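Long-range contacts in phosphoserine phosphatase RsbX (Bacillus subtilis, PDB 3W42), which removes phosphate from the stressosome protein RsbS and so acts as a manganese-bound, PPM-type phosphatase that restrains the general stress factor sigma-B: residues M1-E5 / V14-N18; E54-I59 / M82-A88; V71-I75 / T103-V107; I152-L158 / D189-L195. All blocks are in the same frame, centred on the assembly; numbering follows the deposited sequence. Where two conformers were deposited one is given.

Contact 1 of 4, residues M1-E5 / V14-N18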
loop_
_atom_site.group_PDB
_atom_site.type_symbol
_atom_site.label_atom_id
_atom_site.label_comp_id
_atom_site.label_asym_id
_atom_site.label_seq_id
_atom_site.Cartn_x
_atom_site.Cartn_y
_atom_site.Cartn_z
ATOM N N MET A 1 4.217 -9.509 11.909
ATOM C CA MET A 1 2.749 -9.512 12.142
ATOM C C MET A 1 2.059 -9.734 10.755
ATOM O O MET A 1 2.486 -9.187 9.744
ATOM C CB MET A 1 2.384 -8.147 12.591
ATOM C CG MET A 1 0.962 -7.970 12.811
ATOM S SD MET A 1 -0.056 -7.795 11.339
ATOM C CE MET A 1 -1.577 -7.094 12.013
ATOM N N ILE A 2 1.088 -10.623 10.771
ATOM C CA ILE A 2 0.270 -10.906 9.583
ATOM C C ILE A 2 -1.176 -10.786 9.924
ATOM O O ILE A 2 -1.625 -11.292 10.945
ATOM C CB ILE A 2 0.553 -12.288 9.044
ATOM C CG1 ILE A 2 1.968 -12.369 8.534
ATOM C CG2 ILE A 2 -0.484 -12.677 7.980
ATOM C CD1 ILE A 2 2.333 -13.742 7.949
ATOM N N GLN A 3 -1.954 -10.131 9.071
ATOM C CA GLN A 3 -3.363 -10.050 9.210
ATOM C C GLN A 3 -4.048 -10.441 7.898
ATOM O O GLN A 3 -3.695 -9.886 6.844
ATOM C CB GLN A 3 -3.748 -8.665 9.704
ATOM C CG GLN A 3 -5.242 -8.638 9.851
ATOM C CD GLN A 3 -5.840 -7.356 10.235
ATOM O OE1 GLN A 3 -5.190 -6.396 10.637
ATOM N NE2 GLN A 3 -7.182 -7.336 10.083
ATOM N N VAL A 4 -5.005 -11.345 7.937
ATOM C CA VAL A 4 -5.701 -11.809 6.736
ATOM C C VAL A 4 -7.168 -11.454 6.828
ATOM O O VAL A 4 -7.732 -11.385 7.932
ATOM C CB VAL A 4 -5.542 -13.300 6.518
ATOM C CG1 VAL A 4 -4.085 -13.605 6.212
ATOM C CG2 VAL A 4 -6.051 -14.157 7.678
ATOM N N GLU A 5 -7.802 -11.184 5.682
ATOM C CA GLU A 5 -9.223 -10.952 5.611
ATOM C C GLU A 5 -9.732 -11.494 4.297
ATOM O O GLU A 5 -8.952 -11.658 3.349
ATOM C CB GLU A 5 -9.568 -9.456 5.719
ATOM C CG GLU A 5 -9.129 -8.793 7.072
ATOM C CD GLU A 5 -9.825 -9.247 8.348
ATOM O OE1 GLU A 5 -9.286 -8.948 9.488
ATOM O OE2 GLU A 5 -10.890 -9.927 8.300
ATOM N N VAL A 14 -1.963 -8.562 5.077
ATOM C CA VAL A 14 -1.059 -7.482 5.444
ATOM C C VAL A 14 0.099 -8.092 6.236
ATOM O O VAL A 14 -0.155 -8.866 7.199
ATOM C CB VAL A 14 -1.722 -6.410 6.284
ATOM C CG1 VAL A 14 -0.694 -5.299 6.638
ATOM C CG2 VAL A 14 -2.961 -5.932 5.657
ATOM N N TYR A 15 1.325 -7.781 5.874
ATOM C CA TYR A 15 2.542 -8.193 6.555
ATOM C C TYR A 15 3.250 -6.952 7.013
ATOM O O TYR A 15 3.424 -5.998 6.235
ATOM C CB TYR A 15 3.423 -8.956 5.573
ATOM C CG TYR A 15 4.805 -9.358 6.145
ATOM C CD1 TYR A 15 5.844 -8.384 6.264
ATOM C CD2 TYR A 15 5.065 -10.601 6.523
ATOM C CE1 TYR A 15 7.071 -8.654 6.891
ATOM C CE2 TYR A 15 6.385 -10.902 7.100
ATOM C CZ TYR A 15 7.316 -9.912 7.289
ATOM O OH TYR A 15 8.580 -10.228 7.846
ATOM N N GLN A 16 3.730 -6.942 8.269
ATOM C CA GLN A 16 4.616 -5.888 8.700
ATOM C C GLN A 16 5.622 -6.426 9.682
ATOM O O GLN A 16 5.252 -7.160 10.621
ATOM C CB GLN A 16 3.839 -4.731 9.351
ATOM C CG GLN A 16 4.739 -3.560 9.703
ATOM C CD GLN A 16 3.980 -2.391 10.148
ATOM O OE1 GLN A 16 3.638 -2.312 11.345
ATOM N NE2 GLN A 16 3.752 -1.427 9.290
ATOM N N LEU A 17 6.858 -6.050 9.536
ATOM C CA LEU A 17 7.910 -6.382 10.498
ATOM C C LEU A 17 8.865 -5.214 10.608
ATOM O O LEU A 17 9.208 -4.572 9.627
ATOM C CB LEU A 17 8.698 -7.625 10.105
ATOM C CG LEU A 17 9.176 -8.371 11.385
ATOM C CD1 LEU A 17 7.979 -9.092 12.109
ATOM C CD2 LEU A 17 10.157 -9.415 10.906
ATOM N N ASN A 18 9.281 -4.914 11.822
ATOM C CA ASN A 18 10.190 -3.820 12.053
ATOM C C ASN A 18 11.601 -4.175 11.604
ATOM O O ASN A 18 12.038 -5.336 11.616
ATOM C CB ASN A 18 10.263 -3.491 13.565
ATOM C CG ASN A 18 9.015 -2.890 14.065
ATOM O OD1 ASN A 18 7.975 -2.815 13.407
ATOM N ND2 ASN A 18 9.098 -2.384 15.332
#
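Q3 and V14 face each other as an antiparallel hydrogen-bonded pair, and here the contact is tightest. V14 N donates to Q3 O over 2.8 Å, with 168° at the hydrogen, and Q3 N returns the bond to V14 O over 2.9 Å; both donors lie in the plane of the carbonyl they reach. At the next pair toward the N-terminus of the chain, I2 and Y15 are non-hydrogen-bonded partners, and I2 CA sits 3.2 Å from V14 O in a CA-H...O contact. The ladder ends at the chain terminus: Q16 N donates to M1 O over 3.0 Å, while M1 N reaches Q16 O over 2.9 Å from a position tilted out of the carbonyl plane.

Side chains add little to this backbone grip. I2 CG1 touches Y15 CD2 at 4.1 Å, the two side chains crossing at a slant, and L17 CD1 comes to 3.8 Å from M1 N. Solvent lies toward the edge strand, where I2 is exposed and Q3 partly so; on the same face as Q3, V14 is buried against F29 and I194. The hairpin of strands 2-6 and 10-17 forms one margin of the six-stranded sheet: strand 2-6 is outermost, and strand 10-17 pairs onward with strand 191-198, where the Y15 and Y193 rings stack.

Contact 2 of 4, residues E54-I59 / M82-A88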
loop_
_atom_site.group_PDB
_atom_site.type_symbol
_atom_site.label_atom_id
_atom_site.label_comp_id
_atom_site.label_asym_id
_atom_site.label_seq_id
_atom_site.Cartn_x
_atom_site.Cartn_y
_atom_site.Cartn_z
ATOM N N GLU A 54 4.853 9.075 13.815
ATOM C CA GLU A 54 3.880 10.131 13.892
ATOM C C GLU A 54 3.370 10.510 12.528
ATOM O O GLU A 54 2.164 10.758 12.352
ATOM C CB GLU A 54 4.558 11.375 14.559
ATOM C CG GLU A 54 3.805 12.583 14.647
ATOM C CD GLU A 54 4.579 13.892 14.960
ATOM O OE1 GLU A 54 5.596 14.236 14.359
ATOM O OE2 GLU A 54 4.068 14.664 15.779
ATOM N N SER A 55 4.261 10.600 11.546
ATOM C CA SER A 55 3.844 10.929 10.168
ATOM C C SER A 55 3.071 9.806 9.533
ATOM O O SER A 55 1.980 10.066 8.992
ATOM C CB SER A 55 5.060 11.331 9.337
ATOM O OG SER A 55 5.548 12.593 9.705
ATOM N N SER A 56 3.551 8.581 9.510
ATOM C CA SER A 56 2.812 7.517 8.856
ATOM C C SER A 56 1.517 7.191 9.565
ATOM O O SER A 56 0.526 6.847 8.916
ATOM C CB SER A 56 3.698 6.328 8.626
ATOM O OG SER A 56 4.122 5.781 9.866
ATOM N N ALA A 57 1.489 7.290 10.881
ATOM C CA ALA A 57 0.283 7.040 11.647
ATOM C C ALA A 57 -0.764 8.089 11.356
ATOM O O ALA A 57 -1.962 7.756 11.383
ATOM C CB ALA A 57 0.577 7.013 13.152
ATOM N N ALA A 58 -0.387 9.334 11.084
ATOM C CA ALA A 58 -1.362 10.367 10.757
ATOM C C ALA A 58 -2.069 10.017 9.474
ATOM O O ALA A 58 -3.286 10.221 9.352
ATOM C CB ALA A 58 -0.685 11.738 10.669
ATOM N N ILE A 59 -1.338 9.467 8.519
ATOM C CA ILE A 59 -1.855 8.968 7.278
ATOM C C ILE A 59 -2.872 7.858 7.496
ATOM O O ILE A 59 -3.999 7.876 6.982
ATOM C CB ILE A 59 -0.755 8.655 6.322
ATOM C CG1 ILE A 59 -0.023 10.046 6.015
ATOM C CG2 ILE A 59 -1.292 7.955 5.089
ATOM C CD1 ILE A 59 1.146 9.916 5.060
ATOM N N MET A 82 1.210 16.696 7.089
ATOM C CA MET A 82 2.649 16.558 7.149
ATOM C C MET A 82 3.387 17.847 7.449
ATOM O O MET A 82 4.570 17.830 7.780
ATOM C CB MET A 82 3.220 15.924 5.878
ATOM C CG MET A 82 2.694 14.543 5.588
ATOM S SD MET A 82 3.041 13.287 6.841
ATOM C CE MET A 82 1.475 13.268 7.749
ATOM N N LYS A 83 2.679 18.996 7.351
ATOM C CA LYS A 83 3.315 20.285 7.674
ATOM C C LYS A 83 3.773 20.211 9.160
ATOM O O LYS A 83 3.033 19.752 9.975
ATOM C CB LYS A 83 2.356 21.410 7.437
ATOM C CG LYS A 83 3.050 22.710 7.293
ATOM C CD LYS A 83 2.137 23.864 6.900
ATOM C CE LYS A 83 2.686 25.168 7.215
ATOM N NZ LYS A 83 1.590 26.174 6.993
ATOM N N ASN A 84 4.979 20.603 9.459
ATOM C CA ASN A 84 5.475 20.506 10.853
ATOM C C ASN A 84 5.724 19.105 11.329
ATOM O O ASN A 84 6.044 18.957 12.528
ATOM C CB ASN A 84 4.645 21.284 11.881
ATOM C CG ASN A 84 4.412 22.702 11.445
ATOM O OD1 ASN A 84 3.232 23.178 11.394
ATOM N ND2 ASN A 84 5.496 23.416 11.059
ATOM N N LYS A 85 5.750 18.128 10.431
ATOM C CA LYS A 85 6.091 16.747 10.771
ATOM C C LYS A 85 7.248 16.331 9.860
ATOM O O LYS A 85 7.654 17.055 8.932
ATOM C CB LYS A 85 4.871 15.816 10.599
ATOM C CG LYS A 85 3.727 16.009 11.499
ATOM C CD LYS A 85 2.696 14.891 11.452
ATOM C CE LYS A 85 1.508 15.067 12.390
ATOM N NZ LYS A 85 0.769 16.305 12.106
ATOM N N ARG A 86 7.731 15.120 10.064
ATOM C CA ARG A 86 8.805 14.610 9.196
ATOM C C ARG A 86 8.345 14.484 7.731
ATOM O O ARG A 86 9.159 14.644 6.854
ATOM C CB ARG A 86 9.273 13.232 9.631
ATOM C CG ARG A 86 10.060 13.194 10.972
ATOM C CD ARG A 86 11.525 13.411 10.777
ATOM N NE ARG A 86 12.369 13.171 11.936
ATOM C CZ ARG A 86 12.944 14.126 12.686
ATOM N NH1 ARG A 86 12.717 15.433 12.534
ATOM N NH2 ARG A 86 13.795 13.735 13.598
ATOM N N GLY A 87 7.092 14.120 7.511
ATOM C CA GLY A 87 6.647 13.760 6.187
ATOM C C GLY A 87 6.600 12.290 6.033
ATOM O O GLY A 87 7.070 11.518 6.852
ATOM N N ALA A 88 6.074 11.835 4.869
ATOM C CA ALA A 88 5.967 10.407 4.592
ATOM C C ALA A 88 5.868 10.151 3.109
ATOM O O ALA A 88 5.300 11.015 2.376
ATOM C CB ALA A 88 4.734 9.792 5.273
HETATM O O HOH W 1 6.718 13.319 12.106
#
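S55 OG accepts a hydrogen bond from G87 N at 3.1 Å, bent to 139° at the hydrogen, and so ties the helix to the loop directly. The hydroxyl stands beside its own backbone N and leans into the loop, where K85 CB also approaches to 3.4 Å. A water completes this polar centre. It donates to E54 OE1 and accepts from both S55 OG and R86 N, the S55 link measuring 2.8 Å, so helix and loop are joined a second time through solvent. Beside it the aliphatic part of K85 passes obliquely over E54, with K85 CG 3.8 Å from E54 OE1; this is contact along the lysine chain, since K85 NZ turns back to A81 O.

The segments belong to the layered alpha-beta/beta-alpha sandwich of PPM-type phosphatases: 54-59 is part of helix 49-65, while the loop 82-88 leads from helix 71-81 into strand 88-96. Next to the polar centre the interface becomes apolar. M82, bent at its second and third torsions (-61° and 99°), brings CE to 3.9 Å from A58 CB and SD against S55 CB. I59 meets M82 at about a right angle and reaches the start of the strand, its CD1 lying 3.6 Å from A88 CB.

Further out, a type II turn from M82 to K85, closed by K85 N bonding to M82 O at 2.9 Å, sets the loop's course. G87 has a backbone bond with L46, in the loop after strand 37-45, and A88 similarly with L131.

Contact 3 of 4, residues V71-I75 / T103-V107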
loop_
_atom_site.group_PDB
_atom_site.type_symbol
_atom_site.label_atom_id
_atom_site.label_comp_id
_atom_site.label_asym_id
_atom_site.label_seq_id
_atom_site.Cartn_x
_atom_site.Cartn_y
_atom_site.Cartn_z
ATOM N N VAL A 71 -9.436 9.334 -3.787
ATOM C CA VAL A 71 -8.035 9.167 -3.370
ATOM C C VAL A 71 -7.221 10.441 -3.333
ATOM O O VAL A 71 -6.429 10.664 -2.452
ATOM C CB VAL A 71 -7.298 8.044 -4.116
ATOM C CG1 VAL A 71 -7.884 6.657 -3.781
ATOM C CG2 VAL A 71 -7.317 8.273 -5.651
ATOM N N GLU A 72 -7.445 11.328 -4.305
ATOM C CA GLU A 72 -6.712 12.556 -4.363
ATOM C C GLU A 72 -7.123 13.492 -3.225
ATOM O O GLU A 72 -6.289 14.239 -2.694
ATOM C CB GLU A 72 -6.856 13.263 -5.737
ATOM C CG GLU A 72 -5.939 14.294 -5.985
ATOM C CD GLU A 72 -5.796 14.649 -7.510
ATOM O OE1 GLU A 72 -5.814 13.727 -8.469
ATOM O OE2 GLU A 72 -5.619 15.878 -7.652
ATOM N N SER A 73 -8.399 13.495 -2.863
ATOM C CA SER A 73 -8.807 14.241 -1.683
ATOM C C SER A 73 -8.170 13.744 -0.401
ATOM O O SER A 73 -7.708 14.520 0.427
ATOM C CB SER A 73 -10.299 14.166 -1.533
ATOM O OG SER A 73 -10.733 14.923 -0.400
ATOM N N ILE A 74 -8.141 12.432 -0.268
ATOM C CA ILE A 74 -7.575 11.830 0.926
ATOM C C ILE A 74 -6.071 12.178 1.002
ATOM O O ILE A 74 -5.543 12.592 2.046
ATOM C CB ILE A 74 -7.762 10.304 0.987
ATOM C CG1 ILE A 74 -9.260 9.965 0.961
ATOM C CG2 ILE A 74 -7.059 9.758 2.236
ATOM C CD1 ILE A 74 -9.531 8.473 0.854
ATOM N N ILE A 75 -5.342 12.020 -0.128
ATOM C CA ILE A 75 -3.910 12.252 -0.089
ATOM C C ILE A 75 -3.582 13.699 0.209
ATOM O O ILE A 75 -2.574 13.970 0.855
ATOM C CB ILE A 75 -3.225 11.701 -1.356
ATOM C CG1 ILE A 75 -1.752 11.357 -0.983
ATOM C CG2 ILE A 75 -3.330 12.634 -2.491
ATOM C CD1 ILE A 75 -1.031 10.583 -2.155
ATOM N N THR A 103 -8.976 3.004 -8.097
ATOM C CA THR A 103 -8.428 4.325 -8.212
ATOM C C THR A 103 -7.175 4.352 -7.264
ATOM O O THR A 103 -7.188 3.762 -6.178
ATOM C CB THR A 103 -9.390 5.386 -7.832
ATOM O OG1 THR A 103 -10.019 5.119 -6.581
ATOM C CG2 THR A 103 -10.455 5.628 -8.918
ATOM N N TYR A 104 -6.139 5.032 -7.691
ATOM C CA TYR A 104 -4.851 4.991 -7.021
ATOM C C TYR A 104 -4.158 6.302 -7.102
ATOM O O TYR A 104 -4.080 6.927 -8.182
ATOM C CB TYR A 104 -3.960 3.896 -7.703
ATOM C CG TYR A 104 -2.593 3.755 -7.114
ATOM C CD1 TYR A 104 -2.438 3.166 -5.844
ATOM C CD2 TYR A 104 -1.470 4.252 -7.755
ATOM C CE1 TYR A 104 -1.164 3.029 -5.294
ATOM C CE2 TYR A 104 -0.195 4.132 -7.180
ATOM C CZ TYR A 104 -0.069 3.512 -5.948
ATOM O OH TYR A 104 1.149 3.366 -5.337
ATOM N N CYS A 105 -3.579 6.756 -5.986
ATOM C CA CYS A 105 -2.799 7.972 -5.954
ATOM C C CYS A 105 -1.669 7.760 -4.966
ATOM O O CYS A 105 -1.871 7.216 -3.883
ATOM C CB CYS A 105 -3.630 9.158 -5.599
ATOM S SG CYS A 105 -2.852 10.767 -5.746
ATOM N N SER A 106 -0.479 8.250 -5.311
ATOM C CA SER A 106 0.741 8.014 -4.549
ATOM C C SER A 106 1.693 9.171 -4.692
ATOM O O SER A 106 1.761 9.815 -5.760
ATOM C CB SER A 106 1.347 6.732 -5.100
ATOM O OG SER A 106 2.576 6.411 -4.504
ATOM N N VAL A 107 2.502 9.397 -3.645
ATOM C CA VAL A 107 3.701 10.234 -3.749
ATOM C C VAL A 107 4.821 9.502 -3.002
ATOM O O VAL A 107 4.645 9.156 -1.839
ATOM C CB VAL A 107 3.510 11.636 -3.167
ATOM C CG1 VAL A 107 4.806 12.431 -3.211
ATOM C CG2 VAL A 107 2.375 12.386 -3.934
HETATM O O HOH W 2 -10.985 7.575 -5.686
#
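V71 and I75, one turn apart on helix 71-81, pack onto C105 of strand 101-107, joining a helical layer to the five-stranded sheet of the alpha-beta/beta-alpha sandwich. The short segments run in roughly the same direction, with axes 8.1 Å apart at their closest and crossing at -29°, which lets successive inward-facing residues of the helix follow the strand. I75 N bonds to V71 O within the helix, fixing the spacing of the two.

Apolar contacts carry the interface. V71 uses its two methyls differently: CG2 presses on C105 CB at 3.8 Å and lies near the backbone carbonyl carbon of Y104, whereas CG1 turns to T103, approaching O and OG1. I75 takes the sulfur side. The C105 thiol is directed anti to its own backbone N (chi1 -172°), placing SG 3.8 Å from I75 CG2. The other branch of I75 runs on along the strand, where CD1 rests 3.9 Å from S106 CA and also meets V107 CG2 at 4.2 Å.

The strand's alternation separates its two faces. T103, C105 and V107 direct their CB atoms toward the helix, while Y104 and S106 point away, their hydroxyls both bonded to S91 OG. On the helix side I92 and T140, from the strands flanking 101-107, extend the surface against V71, and E72 OE1 bonds to T140 OG1.

Polar linkage between the segments is confined to the beginning of the helix, where one water bridges them, accepting from V71 N at 3.0 Å and lying 2.8 Å from T103 OG1.

Contact 4 of 4, residues I152-L158 / D189-L195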
loop_
_atom_site.group_PDB
_atom_site.type_symbol
_atom_site.label_atom_id
_atom_site.label_comp_id
_atom_site.label_asym_id
_atom_site.label_seq_id
_atom_site.Cartn_x
_atom_site.Cartn_y
_atom_site.Cartn_z
ATOM N N ILE A 152 0.046 -6.067 -5.052
ATOM C CA ILE A 152 0.795 -5.743 -3.851
ATOM C C ILE A 152 1.007 -4.258 -3.760
ATOM O O ILE A 152 1.258 -3.588 -4.790
ATOM C CB ILE A 152 2.127 -6.506 -3.810
ATOM C CG1 ILE A 152 2.841 -6.358 -2.443
ATOM C CG2 ILE A 152 3.073 -6.096 -4.940
ATOM C CD1 ILE A 152 4.095 -7.234 -2.290
ATOM N N ILE A 153 0.981 -3.726 -2.560
ATOM C CA ILE A 153 1.492 -2.398 -2.211
ATOM C C ILE A 153 2.576 -2.610 -1.176
ATOM O O ILE A 153 2.304 -3.311 -0.181
ATOM C CB ILE A 153 0.417 -1.464 -1.633
ATOM C CG1 ILE A 153 -0.741 -1.293 -2.633
ATOM C CG2 ILE A 153 0.999 -0.121 -1.286
ATOM C CD1 ILE A 153 -1.981 -0.596 -1.988
ATOM N N HIS A 154 3.770 -2.064 -1.342
ATOM C CA HIS A 154 4.848 -2.332 -0.379
ATOM C C HIS A 154 5.747 -1.152 -0.159
ATOM O O HIS A 154 6.008 -0.329 -1.074
ATOM C CB HIS A 154 5.662 -3.541 -0.817
ATOM C CG HIS A 154 6.494 -3.382 -2.039
ATOM N ND1 HIS A 154 7.743 -2.798 -2.005
ATOM C CD2 HIS A 154 6.326 -3.751 -3.340
ATOM C CE1 HIS A 154 8.259 -2.832 -3.251
ATOM N NE2 HIS A 154 7.415 -3.413 -4.075
ATOM N N THR A 155 6.271 -1.025 1.049
ATOM C CA THR A 155 7.305 -0.076 1.359
ATOM C C THR A 155 8.666 -0.513 0.794
ATOM O O THR A 155 8.861 -1.675 0.387
ATOM C CB THR A 155 7.360 0.272 2.852
ATOM O OG1 THR A 155 7.721 -0.916 3.555
ATOM C CG2 THR A 155 6.063 0.865 3.367
ATOM N N ASP A 156 9.592 0.412 0.869
ATOM C CA ASP A 156 10.949 0.164 0.385
ATOM C C ASP A 156 11.743 -0.855 1.164
ATOM O O ASP A 156 12.756 -1.296 0.712
ATOM C CB ASP A 156 11.698 1.497 0.246
ATOM C CG ASP A 156 11.956 2.202 1.559
ATOM O OD1 ASP A 156 11.520 1.701 2.608
ATOM O OD2 ASP A 156 12.609 3.291 1.493
ATOM N N GLY A 157 11.248 -1.303 2.297
ATOM C CA GLY A 157 11.889 -2.394 3.022
ATOM C C GLY A 157 11.774 -3.723 2.293
ATOM O O GLY A 157 12.526 -4.629 2.622
ATOM N N LEU A 158 10.842 -3.887 1.350
ATOM C CA LEU A 158 10.715 -5.072 0.553
ATOM C C LEU A 158 11.422 -4.790 -0.802
ATOM O O LEU A 158 11.004 -3.954 -1.572
ATOM C CB LEU A 158 9.258 -5.398 0.271
ATOM C CG LEU A 158 9.044 -6.666 -0.538
ATOM C CD1 LEU A 158 9.465 -7.897 0.125
ATOM C CD2 LEU A 158 7.592 -6.778 -0.961
ATOM N N ASP A 189 15.284 -2.811 6.941
ATOM C CA ASP A 189 14.410 -1.696 7.154
ATOM C C ASP A 189 13.086 -2.276 7.653
ATOM O O ASP A 189 12.841 -3.466 7.513
ATOM C CB ASP A 189 14.175 -0.925 5.817
ATOM C CG ASP A 189 13.412 0.394 5.958
ATOM O OD1 ASP A 189 13.313 0.919 7.101
ATOM O OD2 ASP A 189 12.962 0.923 4.908
ATOM N N ASP A 190 12.199 -1.419 8.190
ATOM C CA ASP A 190 10.804 -1.768 8.314
ATOM C C ASP A 190 10.278 -2.249 6.971
ATOM O O ASP A 190 10.621 -1.668 5.920
ATOM C CB ASP A 190 10.014 -0.546 8.747
ATOM C CG ASP A 190 10.458 0.046 10.106
ATOM O OD1 ASP A 190 10.840 -0.730 10.994
ATOM O OD2 ASP A 190 10.330 1.272 10.251
ATOM N N LEU A 191 9.470 -3.279 7.006
ATOM C CA LEU A 191 8.957 -3.902 5.768
ATOM C C LEU A 191 7.485 -4.097 5.952
ATOM O O LEU A 191 7.051 -4.827 6.870
ATOM C CB LEU A 191 9.683 -5.226 5.551
ATOM C CG LEU A 191 9.530 -5.926 4.224
ATOM C CD1 LEU A 191 10.591 -7.010 4.068
ATOM C CD2 LEU A 191 8.184 -6.518 4.022
ATOM N N THR A 192 6.672 -3.489 5.064
ATOM C CA THR A 192 5.209 -3.571 5.054
ATOM C C THR A 192 4.746 -3.887 3.698
ATOM O O THR A 192 5.186 -3.247 2.723
ATOM C CB THR A 192 4.585 -2.248 5.556
ATOM O OG1 THR A 192 5.119 -1.901 6.815
ATOM C CG2 THR A 192 3.108 -2.363 5.682
ATOM N N TYR A 193 3.806 -4.828 3.577
ATOM C CA TYR A 193 3.131 -5.011 2.297
ATOM C C TYR A 193 1.704 -5.422 2.529
ATOM O O TYR A 193 1.350 -6.037 3.530
ATOM C CB TYR A 193 3.872 -5.996 1.346
ATOM C CG TYR A 193 4.087 -7.393 1.824
ATOM C CD1 TYR A 193 3.103 -8.355 1.770
ATOM C CD2 TYR A 193 5.329 -7.787 2.292
ATOM C CE1 TYR A 193 3.368 -9.673 2.176
ATOM C CE2 TYR A 193 5.584 -9.086 2.660
ATOM C CZ TYR A 193 4.625 -10.015 2.619
ATOM O OH TYR A 193 4.928 -11.307 3.007
ATOM N N ILE A 194 0.864 -5.085 1.544
ATOM C CA ILE A 194 -0.517 -5.517 1.456
ATOM C C ILE A 194 -0.655 -6.275 0.161
ATOM O O ILE A 194 -0.324 -5.753 -0.893
ATOM C CB ILE A 194 -1.506 -4.360 1.502
ATOM C CG1 ILE A 194 -1.391 -3.518 2.767
ATOM C CG2 ILE A 194 -2.937 -4.869 1.274
ATOM C CD1 ILE A 194 -2.369 -2.344 2.867
ATOM N N LEU A 195 -1.146 -7.503 0.224
ATOM C CA LEU A 195 -1.469 -8.329 -0.906
ATOM C C LEU A 195 -2.979 -8.407 -1.080
ATOM O O LEU A 195 -3.711 -8.563 -0.073
ATOM C CB LEU A 195 -0.988 -9.733 -0.689
ATOM C CG LEU A 195 0.530 -9.898 -0.711
ATOM C CD1 LEU A 195 1.005 -11.219 -0.234
ATOM C CD2 LEU A 195 0.983 -9.775 -2.336
HETATM O O HOH W 3 14.239 -4.912 4.813
#
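I152 rests across Y193 and alongside L195, and it has the largest area buried by the contact. Its CG1 is turned anti to its backbone N (chi1 -171°), which carries CD1 over to Y193 CB at 3.8 Å; its CB meets L195 CD2 at the same separation, the two side chains pointing the same way. On this face H154 CB also packs against Y193 CB, and L158 CD2 lies over one face of the H154 ring, 3.7 Å above its plane and offset toward the rim.

I194 and G157 follow, equal in buried area. I194 supplies the backbone pairing: I153 N to I194 O and I194 N to I153 O are each 2.9 Å, both in the carbonyl plane. T155 N extends the ladder to T192 O. These strands, 150-154 and 191-198, lie antiparallel in the middle of the six-stranded sheet of the PPM-type sandwich, and their ends on the same side open into the metal site. Across the sheet's inner face I153 and I194 both touch V42 of the opposing sheet.

G157 lies in the type I turn from T155 to L158. Its CA is 3.2 Å from D190 O, a CA-H...O contact, while L191 CD1 packs on its carbonyl oxygen. T155 O is gripped from opposite faces of its plane by L158 N and by H154 ND1, the latter nearly straight at 175°. The same turn carries D156, which lies beside D189: D156 OD1 and D189 OD2, 2.8 Å apart on carboxylates inclined at 62°, both bind manganese, and D44 is the third aspartate of the site.

How the contacts relate
Contacts 1 and 4 are neighbours in the six-stranded sheet, their centres 10 Å apart: Y15 N lies 2.9 Å from Y193 O and Q16 NE2 equally far from T192 OG1, both probable hydrogen bonds. Contacts 2 and 3 concern the other sheet and its helices; their centres are 16 Å apart, their nearest atoms about 5 Å, and their segments alternate along the chain. Contact 4 holds two of the three manganese-binding aspartates. The side chains of Q16 in contact 1 and A88 in contact 2 are each about 10 Å from the metal, and that of S106 in contact 3 about 13 Å. Contacts 1 and 3 lie on opposite sides of the chain's centre.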